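Local structure of periplasmic oligopeptide-binding protein (Burkholderia pseudomallei, 3ZS6) at residues W56-K59 and T63-F66; Y410-T415 and G450-L455; L92-T97 and Q119-L124. The protein probably binds oligopeptides in the periplasm and hands them to an ABC transporter for uptake. One frame throughout, in Å; residues are numbered along the deposited sequence.

Contact 1 of 3, residues W56-K59 and T63-F66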
loop_
_atom_site.group_PDB
_atom_site.type_symbol
_atom_site.label_atom_id
_atom_site.label_comp_id
_atom_site.label_asym_id
_atom_site.label_seq_id
_atom_site.Cartn_x
_atom_site.Cartn_y
_atom_site.Cartn_z
ATOM N N TRP A 56 18.313 11.625 -13.187
ATOM C CA TRP A 56 17.147 12.465 -13.431
ATOM C C TRP A 56 17.370 13.869 -12.902
ATOM O O TRP A 56 18.250 14.102 -12.071
ATOM C CB TRP A 56 15.879 11.860 -12.820
ATOM C CG TRP A 56 16.025 11.459 -11.390
ATOM C CD1 TRP A 56 15.987 12.277 -10.297
ATOM C CD2 TRP A 56 16.216 10.130 -10.891
ATOM N NE1 TRP A 56 16.150 11.541 -9.147
ATOM C CE2 TRP A 56 16.296 10.220 -9.483
ATOM C CE3 TRP A 56 16.344 8.875 -11.496
ATOM C CZ2 TRP A 56 16.489 9.104 -8.673
ATOM C CZ3 TRP A 56 16.530 7.761 -10.686
ATOM C CH2 TRP A 56 16.601 7.885 -9.291
ATOM N N GLU A 57 16.558 14.801 -13.386
ATOM C CA GLU A 57 16.732 16.201 -13.052
ATOM C C GLU A 57 15.383 16.911 -13.057
ATOM O O GLU A 57 14.572 16.713 -13.964
ATOM C CB GLU A 57 17.695 16.847 -14.058
ATOM C CG GLU A 57 18.121 18.264 -13.718
ATOM C CD GLU A 57 19.330 18.724 -14.529
ATOM O OE1 GLU A 57 20.234 17.901 -14.791
ATOM O OE2 GLU A 57 19.377 19.913 -14.900
ATOM N N HIS A 58 15.151 17.725 -12.030
ATOM C CA HIS A 58 13.953 18.549 -11.922
ATOM C C HIS A 58 14.184 19.866 -12.670
ATOM O O HIS A 58 14.599 20.867 -12.081
ATOM C CB HIS A 58 13.640 18.809 -10.446
ATOM C CG HIS A 58 12.236 19.255 -10.192
ATOM N ND1 HIS A 58 11.788 19.623 -8.942
ATOM C CD2 HIS A 58 11.179 19.390 -11.027
ATOM C CE1 HIS A 58 10.514 19.969 -9.018
ATOM N NE2 HIS A 58 10.121 19.837 -10.273
ATOM N N LYS A 59 13.959 19.842 -13.979
ATOM C CA LYS A 59 14.342 20.943 -14.860
ATOM C C LYS A 59 13.513 22.204 -14.654
ATOM O O LYS A 59 14.013 23.316 -14.795
ATOM C CB LYS A 59 14.280 20.501 -16.322
ATOM C CG LYS A 59 15.234 19.368 -16.667
ATOM C CD LYS A 59 16.614 19.888 -17.032
ATOM C CE LYS A 59 17.039 19.393 -18.405
ATOM N NZ LYS A 59 18.521 19.338 -18.566
ATOM N N THR A 63 8.359 19.916 -14.522
ATOM C CA THR A 63 9.070 19.127 -15.527
ATOM C C THR A 63 10.236 18.318 -14.961
ATOM O O THR A 63 11.133 18.871 -14.322
ATOM C CB THR A 63 9.606 20.028 -16.647
ATOM O OG1 THR A 63 8.519 20.751 -17.233
ATOM C CG2 THR A 63 10.301 19.197 -17.723
ATOM N N TRP A 64 10.214 17.009 -15.214
ATOM C CA TRP A 64 11.316 16.112 -14.856
ATOM C C TRP A 64 11.914 15.447 -16.098
ATOM O O TRP A 64 11.195 15.072 -17.026
ATOM C CB TRP A 64 10.833 15.018 -13.892
ATOM C CG TRP A 64 10.515 15.499 -12.503
ATOM C CD1 TRP A 64 9.327 16.020 -12.063
ATOM C CD2 TRP A 64 11.395 15.493 -11.372
ATOM N NE1 TRP A 64 9.420 16.344 -10.730
ATOM C CE2 TRP A 64 10.676 16.027 -10.281
ATOM C CE3 TRP A 64 12.726 15.094 -11.177
ATOM C CZ2 TRP A 64 11.241 16.175 -9.013
ATOM C CZ3 TRP A 64 13.285 15.235 -9.920
ATOM C CH2 TRP A 64 12.542 15.769 -8.851
ATOM N N ILE A 65 13.234 15.294 -16.108
ATOM C CA ILE A 65 13.920 14.589 -17.184
ATOM C C ILE A 65 14.577 13.334 -16.613
ATOM O O ILE A 65 15.278 13.405 -15.608
ATOM C CB ILE A 65 15.013 15.472 -17.836
ATOM C CG1 ILE A 65 14.395 16.707 -18.491
ATOM C CG2 ILE A 65 15.808 14.679 -18.871
ATOM C CD1 ILE A 65 13.618 16.403 -19.745
ATOM N N PHE A 66 14.336 12.190 -17.249
ATOM C CA PHE A 66 14.976 10.936 -16.856
ATOM C C PHE A 66 15.882 10.459 -17.984
ATOM O O PHE A 66 15.447 10.307 -19.128
ATOM C CB PHE A 66 13.929 9.851 -16.534
ATOM C CG PHE A 66 13.096 10.145 -15.308
ATOM C CD1 PHE A 66 11.955 10.928 -15.400
ATOM C CD2 PHE A 66 13.455 9.638 -14.071
ATOM C CE1 PHE A 66 11.182 11.196 -14.280
ATOM C CE2 PHE A 66 12.688 9.904 -12.941
ATOM C CZ PHE A 66 11.550 10.687 -13.048
HETATM O O HOH W 1 7.205 18.252 -10.954
#
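H58 and W64 lie face to face across two neighbouring antiparallel strands of a beta hairpin. They form an offset stack of the imidazole on the six-membered ring of W64, with centroids 4.1 Å apart and planes only 5° from parallel. CB of H58 adds a CH-pi contact over the same ring. The chi1 of H58 (-162°) turns CG away from its own backbone N and lets the imidazole lie flat on the indole. The ring is also held by a hydrogen bond from H58 NE2 to P61 O in the turn. H58 CD2 lies 3.3 Å from T63 O, near the ring plane. A water bonds weakly to both H58 NE2 and W64 NE1.

Further along this face, W56 CB packs on F66 CD2 at 3.5 Å, with the two rings inclined to each other. The strands are joined by the paired backbone bonds of E57 and I65, E57 N to I65 O and I65 N to E57 O, both 2.9 Å.

The face of E57 and I65 is looser. E57 is exposed, as is K59 beside it, and their salt bridge is long, 3.8 Å from K59 NZ to E57 OE2. K59 CG and I65 CG1 are nevertheless 3.3 Å apart, closer than usual for carbons.

Helix 145-148 covers the aromatic face: P146 touches W56 and W64, and F145 meets W64 and F66. Strand 63-68 continues the antiparallel sheet by pairing with strand 133-137.

Contact 2 of 3, residues Y410-T415 and G450-L455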
loop_
_atom_site.group_PDB
_atom_site.type_symbol
_atom_site.label_atom_id
_atom_site.label_comp_id
_atom_site.label_asym_id
_atom_site.label_seq_id
_atom_site.Cartn_x
_atom_site.Cartn_y
_atom_site.Cartn_z
ATOM N N TYR A 410 5.076 6.466 -0.947
ATOM C CA TYR A 410 6.198 7.394 -0.941
ATOM C C TYR A 410 6.060 8.225 0.318
ATOM O O TYR A 410 4.984 8.266 0.917
ATOM C CB TYR A 410 6.181 8.296 -2.180
ATOM C CG TYR A 410 4.840 8.934 -2.471
ATOM C CD1 TYR A 410 4.485 10.156 -1.900
ATOM C CD2 TYR A 410 3.922 8.313 -3.314
ATOM C CE1 TYR A 410 3.250 10.747 -2.170
ATOM C CE2 TYR A 410 2.685 8.889 -3.587
ATOM C CZ TYR A 410 2.354 10.104 -3.012
ATOM O OH TYR A 410 1.130 10.676 -3.287
ATOM N N ASN A 411 7.138 8.879 0.733
ATOM C CA ASN A 411 7.134 9.542 2.030
ATOM C C ASN A 411 6.631 10.968 1.936
ATOM O O ASN A 411 7.399 11.919 2.055
ATOM C CB ASN A 411 8.520 9.500 2.685
ATOM C CG ASN A 411 8.501 10.007 4.122
ATOM O OD1 ASN A 411 7.499 10.556 4.594
ATOM N ND2 ASN A 411 9.614 9.831 4.824
ATOM N N ASP A 412 5.333 11.103 1.696
ATOM C CA ASP A 412 4.675 12.395 1.738
ATOM C C ASP A 412 3.196 12.200 2.028
ATOM O O ASP A 412 2.601 11.194 1.629
ATOM C CB ASP A 412 4.859 13.164 0.432
ATOM C CG ASP A 412 4.191 14.526 0.473
ATOM O OD1 ASP A 412 4.733 15.425 1.150
ATOM O OD2 ASP A 412 3.116 14.694 -0.151
ATOM N N ALA A 413 2.604 13.167 2.719
ATOM C CA ALA A 413 1.214 13.049 3.152
ATOM C C ALA A 413 0.249 12.774 1.998
ATOM O O ALA A 413 -0.832 12.223 2.211
ATOM C CB ALA A 413 0.786 14.302 3.925
ATOM N N MET A 414 0.634 13.160 0.783
ATOM C CA MET A 414 -0.243 12.995 -0.377
ATOM C C MET A 414 -0.676 11.538 -0.597
ATOM O O MET A 414 -1.763 11.287 -1.102
ATOM C CB MET A 414 0.410 13.547 -1.655
ATOM C CG MET A 414 0.317 15.074 -1.811
ATOM S SD MET A 414 -1.362 15.754 -1.681
ATOM C CE MET A 414 -2.108 15.183 -3.197
ATOM N N THR A 415 0.173 10.581 -0.238
ATOM C CA THR A 415 -0.177 9.179 -0.466
ATOM C C THR A 415 -1.422 8.778 0.333
ATOM O O THR A 415 -2.214 7.942 -0.111
ATOM C CB THR A 415 0.991 8.218 -0.168
ATOM O OG1 THR A 415 0.594 6.873 -0.468
ATOM C CG2 THR A 415 1.429 8.305 1.292
ATOM N N GLY A 450 6.682 24.716 4.538
ATOM C CA GLY A 450 5.987 25.010 5.775
ATOM C C GLY A 450 4.540 25.380 5.513
ATOM O O GLY A 450 3.633 24.878 6.172
ATOM N N ALA A 451 4.330 26.261 4.540
ATOM C CA ALA A 451 2.992 26.686 4.152
ATOM C C ALA A 451 2.183 25.511 3.612
ATOM O O ALA A 451 1.015 25.327 3.964
ATOM C CB ALA A 451 3.072 27.793 3.112
ATOM N N ARG A 452 2.807 24.729 2.739
ATOM C CA ARG A 452 2.175 23.533 2.213
ATOM C C ARG A 452 1.706 22.646 3.363
ATOM O O ARG A 452 0.543 22.242 3.412
ATOM C CB ARG A 452 3.150 22.765 1.316
ATOM C CG ARG A 452 2.580 21.477 0.741
ATOM C CD ARG A 452 3.552 20.812 -0.221
ATOM N NE ARG A 452 2.989 19.597 -0.814
ATOM C CZ ARG A 452 3.241 18.362 -0.391
ATOM N NH1 ARG A 452 4.055 18.157 0.640
ATOM N NH2 ARG A 452 2.681 17.325 -1.006
ATOM N N ALA A 453 2.614 22.359 4.294
ATOM C CA ALA A 453 2.320 21.459 5.407
ATOM C C ALA A 453 1.111 21.924 6.208
ATOM O O ALA A 453 0.240 21.128 6.559
ATOM C CB ALA A 453 3.533 21.320 6.315
ATOM N N ALA A 454 1.075 23.220 6.498
ATOM C CA ALA A 454 -0.004 23.804 7.274
ATOM C C ALA A 454 -1.344 23.514 6.616
ATOM O O ALA A 454 -2.291 23.083 7.274
ATOM C CB ALA A 454 0.203 25.305 7.413
ATOM N N LEU A 455 -1.414 23.751 5.311
ATOM C CA LEU A 455 -2.645 23.525 4.562
ATOM C C LEU A 455 -3.016 22.035 4.490
ATOM O O LEU A 455 -4.191 21.683 4.573
ATOM C CB LEU A 455 -2.539 24.130 3.157
ATOM C CG LEU A 455 -2.516 25.662 3.104
ATOM C CD1 LEU A 455 -2.579 26.169 1.665
ATOM C CD2 LEU A 455 -3.660 26.238 3.918
#
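R452 and D412 form a buried, end-on, bidentate salt bridge, and D412 also caps the short helix that follows it. The bridge ties the turn before helix 414-417 to helix 449-464. R452 NH1 donates to D412 OD1 at 2.9 Å, and R452 NH2 donates to D412 OD2 at 2.8 Å. Both bonds are nearly straight, at 167° and 177°. Each carboxylate oxygen is met on its syn side and lies close to the guanidinium plane. The two flat groups are not coplanar, since their planes are 27° apart.

In the capping bond, M414 N donates to D412 OD2 at 3.1 Å, from above the carboxylate plane and on the face opposite R452 NH2. OD2 therefore takes two bonds from two sides. With OD1 also bonded, three bonds fix the rotation of the carboxylate. These donors would probably favour the charged form of D412.

The side chain of R452 is extended from CG to NE and spans the distance from its helix to the aspartate. A second partner steadies the guanidinium: R452 NE donates to N444 OD1. The arginine is thus held on NE as well as on both terminal nitrogens.

Packing around the ion pair is modest. Y144 touches both M414 and R452 from a neighbouring loop. V440 of helix 434-443 also touches M414. Across the two segments themselves, the remaining contact is van der Waals: M414 CG lies at the guanidinium edge, 3.4 Å from R452 NH2.

Contact 3 of 3, residues L92-T97 and Q119-L124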
loop_
_atom_site.group_PDB
_atom_site.type_symbol
_atom_site.label_atom_id
_atom_site.label_comp_id
_atom_site.label_asym_id
_atom_site.label_seq_id
_atom_site.Cartn_x
_atom_site.Cartn_y
_atom_site.Cartn_z
ATOM N N LEU A 92 -1.891 2.607 -18.370
ATOM C CA LEU A 92 -2.365 2.762 -17.003
ATOM C C LEU A 92 -3.462 3.823 -16.896
ATOM O O LEU A 92 -4.468 3.630 -16.201
ATOM C CB LEU A 92 -1.194 3.129 -16.084
ATOM C CG LEU A 92 -1.514 3.290 -14.592
ATOM C CD1 LEU A 92 -2.064 1.990 -14.011
ATOM C CD2 LEU A 92 -0.283 3.729 -13.819
ATOM N N ALA A 93 -3.258 4.943 -17.586
ATOM C CA ALA A 93 -4.191 6.066 -17.548
ATOM C C ALA A 93 -5.501 5.767 -18.284
ATOM O O ALA A 93 -6.569 6.229 -17.885
ATOM C CB ALA A 93 -3.533 7.315 -18.125
ATOM N N ASP A 94 -5.408 4.998 -19.363
ATOM C CA ASP A 94 -6.571 4.655 -20.187
ATOM C C ASP A 94 -7.677 3.945 -19.387
ATOM O O ASP A 94 -7.470 2.845 -18.896
ATOM C CB ASP A 94 -6.104 3.756 -21.331
ATOM C CG ASP A 94 -7.182 3.498 -22.356
ATOM O OD1 ASP A 94 -8.363 3.820 -22.101
ATOM O OD2 ASP A 94 -6.832 2.955 -23.422
ATOM N N PRO A 95 -8.867 4.564 -19.267
ATOM C CA PRO A 95 -9.910 3.909 -18.458
ATOM C C PRO A 95 -10.369 2.580 -19.065
ATOM O O PRO A 95 -10.948 1.750 -18.365
ATOM C CB PRO A 95 -11.052 4.933 -18.449
ATOM C CG PRO A 95 -10.804 5.802 -19.664
ATOM C CD PRO A 95 -9.306 5.867 -19.797
ATOM N N LYS A 96 -10.105 2.375 -20.351
ATOM C CA LYS A 96 -10.454 1.101 -20.973
ATOM C C LYS A 96 -9.608 -0.042 -20.419
ATOM O O LYS A 96 -10.013 -1.202 -20.474
ATOM C CB LYS A 96 -10.374 1.182 -22.501
ATOM C CG LYS A 96 -11.606 1.851 -23.125
ATOM C CD LYS A 96 -11.420 2.125 -24.606
ATOM C CE LYS A 96 -12.517 3.047 -25.128
ATOM N NZ LYS A 96 -12.308 3.382 -26.574
ATOM N N THR A 97 -8.447 0.296 -19.863
ATOM C CA THR A 97 -7.600 -0.694 -19.198
ATOM C C THR A 97 -8.234 -1.192 -17.896
ATOM O O THR A 97 -8.030 -2.338 -17.494
ATOM C CB THR A 97 -6.202 -0.122 -18.882
ATOM O OG1 THR A 97 -5.559 0.300 -20.095
ATOM C CG2 THR A 97 -5.339 -1.166 -18.178
ATOM N N GLN A 119 -10.121 13.046 -22.632
ATOM C CA GLN A 119 -9.030 13.158 -23.599
ATOM C C GLN A 119 -8.428 11.791 -23.882
ATOM O O GLN A 119 -8.479 10.903 -23.037
ATOM C CB GLN A 119 -7.948 14.110 -23.087
ATOM C CG GLN A 119 -8.404 15.555 -22.989
ATOM C CD GLN A 119 -7.306 16.474 -22.506
ATOM O OE1 GLN A 119 -7.540 17.356 -21.682
ATOM N NE2 GLN A 119 -6.095 16.272 -23.016
ATOM N N PRO A 120 -7.860 11.614 -25.083
ATOM C CA PRO A 120 -7.240 10.334 -25.435
ATOM C C PRO A 120 -5.942 10.125 -24.660
ATOM O O PRO A 120 -5.269 11.097 -24.323
ATOM C CB PRO A 120 -6.955 10.487 -26.929
ATOM C CG PRO A 120 -6.803 11.962 -27.129
ATOM C CD PRO A 120 -7.754 12.606 -26.168
ATOM N N PRO A 121 -5.598 8.863 -24.371
ATOM C CA PRO A 121 -4.380 8.508 -23.628
ATOM C C PRO A 121 -3.110 9.122 -24.240
ATOM O O PRO A 121 -2.159 9.414 -23.515
ATOM C CB PRO A 121 -4.346 6.980 -23.731
ATOM C CG PRO A 121 -5.785 6.585 -23.876
ATOM C CD PRO A 121 -6.388 7.674 -24.740
ATOM N N GLY A 122 -3.101 9.329 -25.552
ATOM C CA GLY A 122 -1.954 9.939 -26.204
ATOM C C GLY A 122 -1.606 11.329 -25.690
ATOM O O GLY A 122 -0.487 11.810 -25.896
ATOM N N ASP A 123 -2.558 11.974 -25.015
ATOM C CA ASP A 123 -2.345 13.322 -24.480
ATOM C C ASP A 123 -1.553 13.355 -23.168
ATOM O O ASP A 123 -1.194 14.431 -22.683
ATOM C CB ASP A 123 -3.683 14.047 -24.281
ATOM C CG ASP A 123 -4.324 14.478 -25.594
ATOM O OD1 ASP A 123 -3.644 14.447 -26.642
ATOM O OD2 ASP A 123 -5.508 14.866 -25.572
ATOM N N LEU A 124 -1.288 12.187 -22.589
ATOM C CA LEU A 124 -0.584 12.119 -21.306
ATOM C C LEU A 124 0.782 12.811 -21.357
ATOM O O LEU A 124 1.542 12.651 -22.319
ATOM C CB LEU A 124 -0.414 10.662 -20.867
ATOM C CG LEU A 124 0.115 10.379 -19.459
ATOM C CD1 LEU A 124 -0.812 10.978 -18.398
ATOM C CD2 LEU A 124 0.264 8.869 -19.250
#
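P121 meets D94 where the end of helix 82-93 passes the loop before strand 126-128. The segment opens with Q119, whose side chain folds back along its own segment. Q119 NE2 donates to D123 OD2 at 3.0 Å, on the anti side of that oxygen and 32° out of the carboxylate plane. This bond links Q119 to the 3-10 turn. Q119 also touches N110 and A113, so it packs toward helix 111-115.

P120 points away from the helix end, but its carbonyl helps to close the turn: D123 N donates to P120 O.

P121 carries the contact. P121 CG sits over one face of the D94 carboxylate, 3.7 Å from D94 CG and 3.8 Å from D94 OD2. The two side chains meet at a slant, and the touch is van der Waals in kind. D94 has its CG trans to the backbone N (chi1 -172°), which turns one face of the carboxylate to the proline ring.

The carboxylate belongs to an Asx turn just after the helix. K96 N donates to D94 OD1 at 2.9 Å, from above the carboxylate plane, on the face opposite P121. T97 N also donates to D94 O, so the chain turns again directly beyond the helix. The other oxygen, D94 OD2, is hydrogen-bonded to a glycerol, probably from the crystallisation liquor.

G122 and D123 continue the short 3-10 segment that starts at P121. D123 O accepts from N110 ND2, which ties this turn back to the region before helix 111-115.

L124 closes the segment on the buried side. L124 N donates to P121 O, and L124 CD2 reaches A93 CB at 4.3 Å. I114 of helix 111-115 touches both A93 and L124.

How the contacts relate
The three contacts are separate, and no two of them touch. Contacts 1 and 2 have centres about 21 Å apart, with nearest atoms about 11 Å apart. Helix 145-148 touches both: F145 and P146 meet contact 1, while E147 and L148 meet Y410 of contact 2. Contact 3 is about 23 Å from contact 1 and about 28 Å from contact 2, centre to centre. In sequence, strand 63-68 of contact 1 is followed by helix 82-93 of contact 3. Glycerol molecules lie near W56 in contact 1 and D94 in contact 3, and both probably come from the crystallisation liquor.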